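Alr3790 protein (Anabaena sp., PDB 3HIX) is of unknown function, with a rhodanese-like domain that suggests, without proving, a part in sulfur transfer or a related process. Local coordinates at residues Ala13-Asp18 with Lys51-Tyr56; Met36-Leu41 with Ser66-Leu71. All coordinates share one frame; numbering follows the deposited sequence.

Interaction 1 of 2, residues Ala13-Asp18 with Lys51-Tyr56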
ATOM      1  N   ALA A  13     -12.756   1.054  -9.547  1.00 61.60           N
ATOM      2  CA  ALA A  13     -12.308   2.472  -9.670  1.00 60.73           C
ATOM      3  C   ALA A  13     -10.795   2.570  -9.480  1.00 51.84           C
ATOM      4  O   ALA A  13     -10.075   2.964 -10.397  1.00 52.54           O
ATOM      5  CB  ALA A  13     -13.029   3.338  -8.637  1.00 63.14           C
ATOM      6  N   PHE A  14     -10.318   2.215  -8.292  1.00 41.45           N
ATOM      7  CA  PHE A  14      -8.887   2.259  -8.006  1.00 32.60           C
ATOM      8  C   PHE A  14      -8.493   1.216  -6.967  1.00 27.98           C
ATOM      9  O   PHE A  14      -9.320   0.780  -6.170  1.00 29.24           O
ATOM     10  CB  PHE A  14      -8.475   3.651  -7.524  1.00 30.86           C
ATOM     11  CG  PHE A  14      -9.200   4.108  -6.294  1.00 33.99           C
ATOM     12  CD1 PHE A  14     -10.432   4.751  -6.390  1.00 39.03           C
ATOM     13  CD2 PHE A  14      -8.655   3.890  -5.031  1.00 29.05           C
ATOM     14  CE1 PHE A  14     -11.107   5.172  -5.241  1.00 36.04           C
ATOM     15  CE2 PHE A  14      -9.321   4.304  -3.883  1.00 31.15           C
ATOM     16  CZ  PHE A  14     -10.549   4.946  -3.988  1.00 33.35           C
ATOM     17  N   THR A  15      -7.223   0.829  -6.980  1.00 19.35           N
ATOM     18  CA  THR A  15      -6.703  -0.172  -6.056  1.00 22.38           C
ATOM     19  C   THR A  15      -5.775   0.486  -5.049  1.00 18.47           C
ATOM     20  O   THR A  15      -5.017   1.384  -5.393  1.00 19.53           O
ATOM     21  CB  THR A  15      -5.926  -1.262  -6.824  1.00 26.65           C
ATOM     22  OG1 THR A  15      -6.810  -1.911  -7.742  1.00 33.92           O
ATOM     23  CG2 THR A  15      -5.350  -2.296  -5.870  1.00 31.56           C
ATOM     24  N   ILE A  16      -5.850   0.048  -3.798  1.00 16.53           N
ATOM     25  CA  ILE A  16      -5.008   0.619  -2.756  1.00 16.13           C
ATOM     26  C   ILE A  16      -3.956  -0.404  -2.335  1.00 13.43           C
ATOM     27  O   ILE A  16      -4.275  -1.558  -2.066  1.00 20.39           O
ATOM     28  CB  ILE A  16      -5.867   1.050  -1.541  1.00 12.74           C
ATOM     29  CG1 ILE A  16      -6.904   2.084  -1.998  1.00 18.38           C
ATOM     30  CG2 ILE A  16      -4.974   1.612  -0.441  1.00 10.20           C
ATOM     31  CD1 ILE A  16      -7.854   2.548  -0.903  1.00 26.30           C
ATOM     32  N   LEU A  17      -2.698   0.024  -2.298  1.00 10.78           N
ATOM     33  CA  LEU A  17      -1.594  -0.859  -1.927  1.00 17.53           C
ATOM     34  C   LEU A  17      -0.934  -0.372  -0.653  1.00 16.56           C
ATOM     35  O   LEU A  17      -0.650   0.817  -0.513  1.00 13.82           O
ATOM     36  CB  LEU A  17      -0.544  -0.915  -3.045  1.00 17.73           C
ATOM     37  CG  LEU A  17      -1.013  -1.312  -4.451  1.00 21.58           C
ATOM     38  CD1 LEU A  17       0.209  -1.510  -5.338  1.00 21.71           C
ATOM     39  CD2 LEU A  17      -1.841  -2.593  -4.407  1.00 17.30           C
ATOM     40  N   ASP A  18      -0.710  -1.295   0.277  1.00 16.88           N
ATOM     41  CA  ASP A  18      -0.070  -0.998   1.555  1.00 15.96           C
ATOM     42  C   ASP A  18       1.340  -1.564   1.377  1.00 11.98           C
ATOM     43  O   ASP A  18       1.504  -2.772   1.268  1.00 17.98           O
ATOM     44  CB  ASP A  18      -0.797  -1.731   2.702  1.00 15.82           C
ATOM     45  CG  ASP A  18      -0.282  -1.337   4.077  1.00 18.11           C
ATOM     46  OD1 ASP A  18       0.912  -0.989   4.199  1.00 16.99           O
ATOM     47  OD2 ASP A  18      -1.068  -1.397   5.050  1.00 19.79           O
ATOM     48  N   LYS A  51      -0.969  -2.367 -15.902  1.00 26.74           N
ATOM     49  CA  LYS A  51      -0.311  -1.073 -15.813  1.00 26.77           C
ATOM     50  C   LYS A  51      -1.188   0.151 -16.064  1.00 30.81           C
ATOM     51  O   LYS A  51      -0.772   1.278 -15.791  1.00 27.20           O
ATOM     52  CB  LYS A  51       0.900  -1.076 -16.744  1.00 26.87           C
ATOM     53  CG  LYS A  51       1.929  -2.134 -16.356  1.00 29.78           C
ATOM     54  CD  LYS A  51       2.964  -2.339 -17.445  1.00 38.49           C
ATOM     55  CE  LYS A  51       3.862  -3.519 -17.136  1.00 39.05           C
ATOM     56  NZ  LYS A  51       4.647  -3.289 -15.905  1.00 41.63           N
ATOM     57  N   SER A  52      -2.396  -0.062 -16.575  1.00 22.91           N
ATOM     58  CA  SER A  52      -3.305   1.049 -16.835  1.00 22.55           C
ATOM     59  C   SER A  52      -4.203   1.327 -15.631  1.00 24.04           C
ATOM     60  O   SER A  52      -4.924   2.326 -15.601  1.00 32.29           O
ATOM     61  CB  SER A  52      -4.174   0.736 -18.052  1.00 32.02           C
ATOM     62  OG  SER A  52      -4.849  -0.497 -17.870  1.00 36.26           O
ATOM     63  N   ARG A  53      -4.149   0.443 -14.641  1.00 23.88           N
ATOM     64  CA  ARG A  53      -4.968   0.575 -13.438  1.00 28.55           C
ATOM     65  C   ARG A  53      -4.563   1.709 -12.497  1.00 22.58           C
ATOM     66  O   ARG A  53      -3.384   1.901 -12.212  1.00 28.65           O
ATOM     67  CB  ARG A  53      -4.960  -0.749 -12.658  1.00 39.60           C
ATOM     68  CG  ARG A  53      -5.517  -0.643 -11.239  1.00 46.28           C
ATOM     69  CD  ARG A  53      -5.734  -2.007 -10.604  1.00 52.31           C
ATOM     70  NE  ARG A  53      -6.690  -2.807 -11.366  1.00 58.36           N
ATOM     71  CZ  ARG A  53      -7.232  -3.943 -10.936  1.00 63.38           C
ATOM     72  NH1 ARG A  53      -6.917  -4.427  -9.742  1.00 63.65           N
ATOM     73  NH2 ARG A  53      -8.091  -4.597 -11.704  1.00 64.07           N
ATOM     74  N   ASP A  54      -5.558   2.455 -12.020  1.00 19.16           N
ATOM     75  CA  ASP A  54      -5.327   3.543 -11.073  1.00 21.14           C
ATOM     76  C   ASP A  54      -4.906   2.905  -9.765  1.00 19.33           C
ATOM     77  O   ASP A  54      -5.669   2.144  -9.170  1.00 20.40           O
ATOM     78  CB  ASP A  54      -6.604   4.342 -10.824  1.00 24.99           C
ATOM     79  CG  ASP A  54      -6.758   5.499 -11.770  1.00 40.17           C
ATOM     80  OD1 ASP A  54      -6.974   5.256 -12.972  1.00 47.00           O
ATOM     81  OD2 ASP A  54      -6.658   6.651 -11.307  1.00 43.57           O
ATOM     82  N   ILE A  55      -3.702   3.228  -9.310  1.00 25.34           N
ATOM     83  CA  ILE A  55      -3.180   2.662  -8.076  1.00 24.82           C
ATOM     84  C   ILE A  55      -2.865   3.739  -7.055  1.00 24.01           C
ATOM     85  O   ILE A  55      -2.297   4.780  -7.378  1.00 23.80           O
ATOM     86  CB  ILE A  55      -1.905   1.839  -8.357  1.00 25.59           C
ATOM     87  CG1 ILE A  55      -2.242   0.704  -9.327  1.00 28.31           C
ATOM     88  CG2 ILE A  55      -1.342   1.271  -7.064  1.00 33.84           C
ATOM     89  CD1 ILE A  55      -1.038  -0.034  -9.856  1.00 28.27           C
ATOM     90  N   TYR A  56      -3.253   3.484  -5.814  1.00 16.61           N
ATOM     91  CA  TYR A  56      -3.008   4.422  -4.742  1.00 17.17           C
ATOM     92  C   TYR A  56      -2.195   3.682  -3.696  1.00 22.68           C
ATOM     93  O   TYR A  56      -2.571   2.600  -3.241  1.00 25.53           O
ATOM     94  CB  TYR A  56      -4.343   4.939  -4.216  1.00 14.66           C
ATOM     95  CG  TYR A  56      -5.009   5.826  -5.245  1.00 24.74           C
ATOM     96  CD1 TYR A  56      -4.951   7.216  -5.142  1.00 35.52           C
ATOM     97  CD2 TYR A  56      -5.597   5.275  -6.386  1.00 31.18           C
ATOM     98  CE1 TYR A  56      -5.454   8.037  -6.156  1.00 44.77           C
ATOM     99  CE2 TYR A  56      -6.098   6.084  -7.406  1.00 38.48           C
ATOM    100  CZ  TYR A  56      -6.021   7.462  -7.286  1.00 48.35           C
ATOM    101  OH  TYR A  56      -6.480   8.264  -8.309  1.00 54.17           O
TER
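Thr15 and Tyr56 lie at the centre of a parallel strand pairing. Thr15 N reaches Asp54 O at 3.0 Å, Thr15 O takes Tyr56 N at 2.8 Å, and Leu17 N closes on Tyr56 O at 2.7 Å; all three bonds are nearly straight. On the face that carries Thr15 and Ile55 the packing is buried at its inner end, where Leu17 CD1 rests 3.6 Å from Ile55 CG2.

At the outer, partly exposed end of this same face Arg53 passes CD at 3.1 Å from Thr15 OG1; a bend at chi3 turns NH1 back to the same oxygen in a loose, weak bond, while NH2 is held by a salt bridge to Glu50. A leucine in place of Arg53 would probably leave Glu50 without its charged mate and Thr15 OG1 without that weak donor. On the opposite face, where Phe14 is exposed and Tyr56 partly so, the backbone sets Phe14 CB 3.4 Å from Tyr56 CE2, and chi1 (58°) swings the ring until CD2 is 3.6 Å from Tyr56 CD2, planes 64° apart.

Strand 15-18 thus lies between strands 55-58 and 34-35, Ile16 and Asp18 bonding to Met34, and strand 80-82 continues the sheet beyond strand 55-58.

Interaction 2 of 2, residues Met36-Leu41 with Ser66-Leu71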
HETATM    1  N   MSE A  36       1.479  -5.351  -0.091  1.00 17.57           N
HETATM    2  CA  MSE A  36       2.564  -5.441  -1.055  1.00 18.93           C
HETATM    3  C   MSE A  36       3.780  -4.711  -0.523  1.00 19.50           C
HETATM    4  O   MSE A  36       4.091  -3.610  -0.947  1.00 20.91           O
HETATM    5  CB  MSE A  36       2.131  -4.872  -2.409  1.00 15.45           C
HETATM    6  CG  MSE A  36       1.315  -5.879  -3.261  1.00 24.00           C
HETATM    7 SE   MSE A  36       1.139  -5.313  -5.119  1.00 53.47          SE
HETATM    8  CE  MSE A  36      -0.235  -6.537  -5.691  1.00 32.86           C
ATOM      9  N   PRO A  37       4.474  -5.321   0.444  1.00 22.44           N
ATOM     10  CA  PRO A  37       5.671  -4.745   1.058  1.00 25.58           C
ATOM     11  C   PRO A  37       6.700  -4.319   0.003  1.00 24.83           C
ATOM     12  O   PRO A  37       6.855  -4.979  -1.026  1.00 24.12           O
ATOM     13  CB  PRO A  37       6.174  -5.881   1.944  1.00 27.97           C
ATOM     14  CG  PRO A  37       4.903  -6.575   2.344  1.00 26.44           C
ATOM     15  CD  PRO A  37       4.160  -6.632   1.037  1.00 25.95           C
ATOM     16  N   ILE A  38       7.394  -3.219   0.279  1.00 23.17           N
ATOM     17  CA  ILE A  38       8.401  -2.656  -0.620  1.00 25.14           C
ATOM     18  C   ILE A  38       9.284  -3.670  -1.342  1.00 24.59           C
ATOM     19  O   ILE A  38       9.430  -3.616  -2.562  1.00 21.34           O
ATOM     20  CB  ILE A  38       9.325  -1.665   0.146  1.00 36.14           C
ATOM     21  CG1 ILE A  38       8.676  -0.279   0.210  1.00 38.02           C
ATOM     22  CG2 ILE A  38      10.685  -1.574  -0.534  1.00 43.86           C
ATOM     23  CD1 ILE A  38       8.688   0.473  -1.118  1.00 26.85           C
ATOM     24  N   GLU A  39       9.878  -4.587  -0.589  1.00 27.45           N
ATOM     25  CA  GLU A  39      10.768  -5.582  -1.171  1.00 35.09           C
ATOM     26  C   GLU A  39      10.166  -6.445  -2.283  1.00 31.29           C
ATOM     27  O   GLU A  39      10.891  -6.883  -3.171  1.00 26.94           O
ATOM     28  CB  GLU A  39      11.335  -6.488  -0.076  1.00 46.97           C
ATOM     29  CG  GLU A  39      12.220  -5.784   0.948  1.00 63.04           C
ATOM     30  CD  GLU A  39      11.451  -4.822   1.843  1.00 74.62           C
ATOM     31  OE1 GLU A  39      10.231  -5.028   2.032  1.00 75.61           O
ATOM     32  OE2 GLU A  39      12.071  -3.871   2.369  1.00 77.53           O
ATOM     33  N   ASP A  40       8.859  -6.694  -2.247  1.00 27.94           N
ATOM     34  CA  ASP A  40       8.220  -7.519  -3.280  1.00 28.01           C
ATOM     35  C   ASP A  40       7.220  -6.762  -4.145  1.00 26.70           C
ATOM     36  O   ASP A  40       6.549  -7.348  -4.988  1.00 27.46           O
ATOM     37  CB  ASP A  40       7.502  -8.709  -2.643  1.00 31.43           C
ATOM     38  CG  ASP A  40       8.457  -9.779  -2.178  1.00 35.31           C
ATOM     39  OD1 ASP A  40       9.255 -10.259  -3.010  1.00 41.21           O
ATOM     40  OD2 ASP A  40       8.407 -10.142  -0.984  1.00 37.51           O
ATOM     41  N   LEU A  41       7.141  -5.453  -3.945  1.00 26.68           N
ATOM     42  CA  LEU A  41       6.197  -4.615  -4.673  1.00 25.63           C
ATOM     43  C   LEU A  41       6.189  -4.725  -6.198  1.00 23.20           C
ATOM     44  O   LEU A  41       5.167  -5.062  -6.791  1.00 27.06           O
ATOM     45  CB  LEU A  41       6.402  -3.161  -4.279  1.00 20.60           C
ATOM     46  CG  LEU A  41       5.491  -2.142  -4.958  1.00 17.10           C
ATOM     47  CD1 LEU A  41       4.015  -2.458  -4.699  1.00 17.27           C
ATOM     48  CD2 LEU A  41       5.855  -0.776  -4.431  1.00 16.11           C
ATOM     49  N   SER A  66       6.967   7.587  -1.234  1.00 21.27           N
ATOM     50  CA  SER A  66       7.598   8.088  -2.456  1.00 19.71           C
ATOM     51  C   SER A  66       8.435   7.016  -3.134  1.00 18.95           C
ATOM     52  O   SER A  66       8.402   6.880  -4.353  1.00 19.25           O
ATOM     53  CB  SER A  66       8.494   9.289  -2.153  1.00 24.32           C
ATOM     54  OG  SER A  66       7.728  10.444  -1.901  1.00 29.91           O
ATOM     55  N   GLN A  67       9.199   6.263  -2.346  1.00 18.47           N
ATOM     56  CA  GLN A  67      10.023   5.194  -2.910  1.00 17.57           C
ATOM     57  C   GLN A  67       9.147   4.213  -3.696  1.00 14.99           C
ATOM     58  O   GLN A  67       9.449   3.862  -4.832  1.00 19.07           O
ATOM     59  CB  GLN A  67      10.762   4.435  -1.802  1.00 19.92           C
ATOM     60  CG  GLN A  67      11.505   3.201  -2.314  1.00 25.90           C
ATOM     61  CD  GLN A  67      12.161   2.385  -1.206  1.00 37.26           C
ATOM     62  OE1 GLN A  67      12.790   1.360  -1.471  1.00 39.64           O
ATOM     63  NE2 GLN A  67      12.016   2.835   0.035  1.00 38.04           N
ATOM     64  N   ALA A  68       8.055   3.775  -3.081  1.00 17.33           N
ATOM     65  CA  ALA A  68       7.138   2.836  -3.726  1.00 17.12           C
ATOM     66  C   ALA A  68       6.524   3.404  -5.014  1.00 12.06           C
ATOM     67  O   ALA A  68       6.444   2.714  -6.032  1.00 13.13           O
ATOM     68  CB  ALA A  68       6.036   2.438  -2.737  1.00 19.83           C
ATOM     69  N   VAL A  69       6.101   4.665  -4.982  1.00 15.23           N
ATOM     70  CA  VAL A  69       5.502   5.278  -6.165  1.00 19.35           C
ATOM     71  C   VAL A  69       6.513   5.363  -7.303  1.00 21.70           C
ATOM     72  O   VAL A  69       6.179   5.131  -8.456  1.00 21.15           O
ATOM     73  CB  VAL A  69       4.980   6.695  -5.868  1.00 19.29           C
ATOM     74  CG1 VAL A  69       4.413   7.317  -7.136  1.00 22.70           C
ATOM     75  CG2 VAL A  69       3.907   6.636  -4.794  1.00 20.36           C
ATOM     76  N   ASN A  70       7.749   5.711  -6.970  1.00 20.70           N
ATOM     77  CA  ASN A  70       8.802   5.818  -7.974  1.00 24.78           C
ATOM     78  C   ASN A  70       9.095   4.432  -8.567  1.00 19.30           C
ATOM     79  O   ASN A  70       9.263   4.290  -9.775  1.00 20.33           O
ATOM     80  CB  ASN A  70      10.060   6.440  -7.343  1.00 26.05           C
ATOM     81  CG  ASN A  70       9.887   7.924  -7.024  1.00 34.67           C
ATOM     82  OD1 ASN A  70      10.608   8.484  -6.195  1.00 42.47           O
ATOM     83  ND2 ASN A  70       8.936   8.569  -7.691  1.00 30.09           N
ATOM     84  N   LEU A  71       9.142   3.410  -7.719  1.00 15.63           N
ATOM     85  CA  LEU A  71       9.383   2.045  -8.193  1.00 15.68           C
ATOM     86  C   LEU A  71       8.297   1.571  -9.163  1.00 19.41           C
ATOM     87  O   LEU A  71       8.593   0.947 -10.178  1.00 26.33           O
ATOM     88  CB  LEU A  71       9.438   1.067  -7.019  1.00 15.47           C
ATOM     89  CG  LEU A  71      10.700   1.048  -6.165  1.00 25.36           C
ATOM     90  CD1 LEU A  71      10.438   0.295  -4.882  1.00 23.49           C
ATOM     91  CD2 LEU A  71      11.831   0.406  -6.956  1.00 32.17           C
TER
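The flat amide of Gln67 receives Ile38 over one face: Ile38 CD1 stands almost straight above Gln67 CD at 4.0 Å, and the other branch, Ile38 CG2, lies above Gln67 OE1 at 3.7 Å. The edges of the amide, with its oxygen and NH2, take no bond from residues 36-41, so the loop uses the group as an apolar surface. The setting is the alpha/beta rhodanese-like fold, where the loop leaving strand 34-35 leans on helix 62-74 before entering helix 41-48. In catalytically active rhodaneses the helix equivalent to 62-74 follows the loop that carries the catalytic cysteine.

Gln67 is extended, CG anti to the backbone N (chi1 173°), and this lays its chain beside Ile38 at the exposed end of the contact. Further in, Ile38 CD1 meets Ala68 CB at 3.7 Å and comes more loosely to Leu71 CD1 at 4.2 Å. Gln67, Ala68 and Leu71 thus form one patch on the helix, with the small Ala68 allowing close approach of the loop.

The two residues of 36-41 that carry the apolar contact, Ile38 in the loop and Leu41 at the start of helix 41-48, are set three apart by a turn: Asp40 N bonds to Pro37 O at 2.9 Å and Leu41 N to Ile38 O at 3.2 Å, so both direct CB at helix 62-74. Asp40 holds the N-cap position of helix 41-48, although its side chain makes no capping bond. Leu41 is buried and also touches Val19 and Leu72; Val19 borders Ala68 as well. All the contact across the two segments is van der Waals, and its innermost point is Leu41 CD2, 3.6 Å from Ala68 CB and 3.9 Å from Ala68 O.

How the interactions relate
Interaction 1 joins neighbouring strands of the parallel sheet and is directed by backbone hydrogen bonds; interaction 2 joins a loop to a helix and relies on van der Waals contact, mostly between apolar side chains, plus the Gln67 amide. Each is only partly buried, running from an inner end (Leu17 and Ile55; Leu41 and Ala68) to an outer one (Phe14 and Arg53; Gln67). Strand 55-58 and helix 62-74 follow each other in the chain, so the two contacts use consecutive elements. They also meet directly: Asp18 O and Met36 N are probably hydrogen-bonded at 2.9 Å, and Leu17 CD1 packs against the selenium of Met36 and against Leu41 CD1, linking sheet to loop through one hydrophobic core.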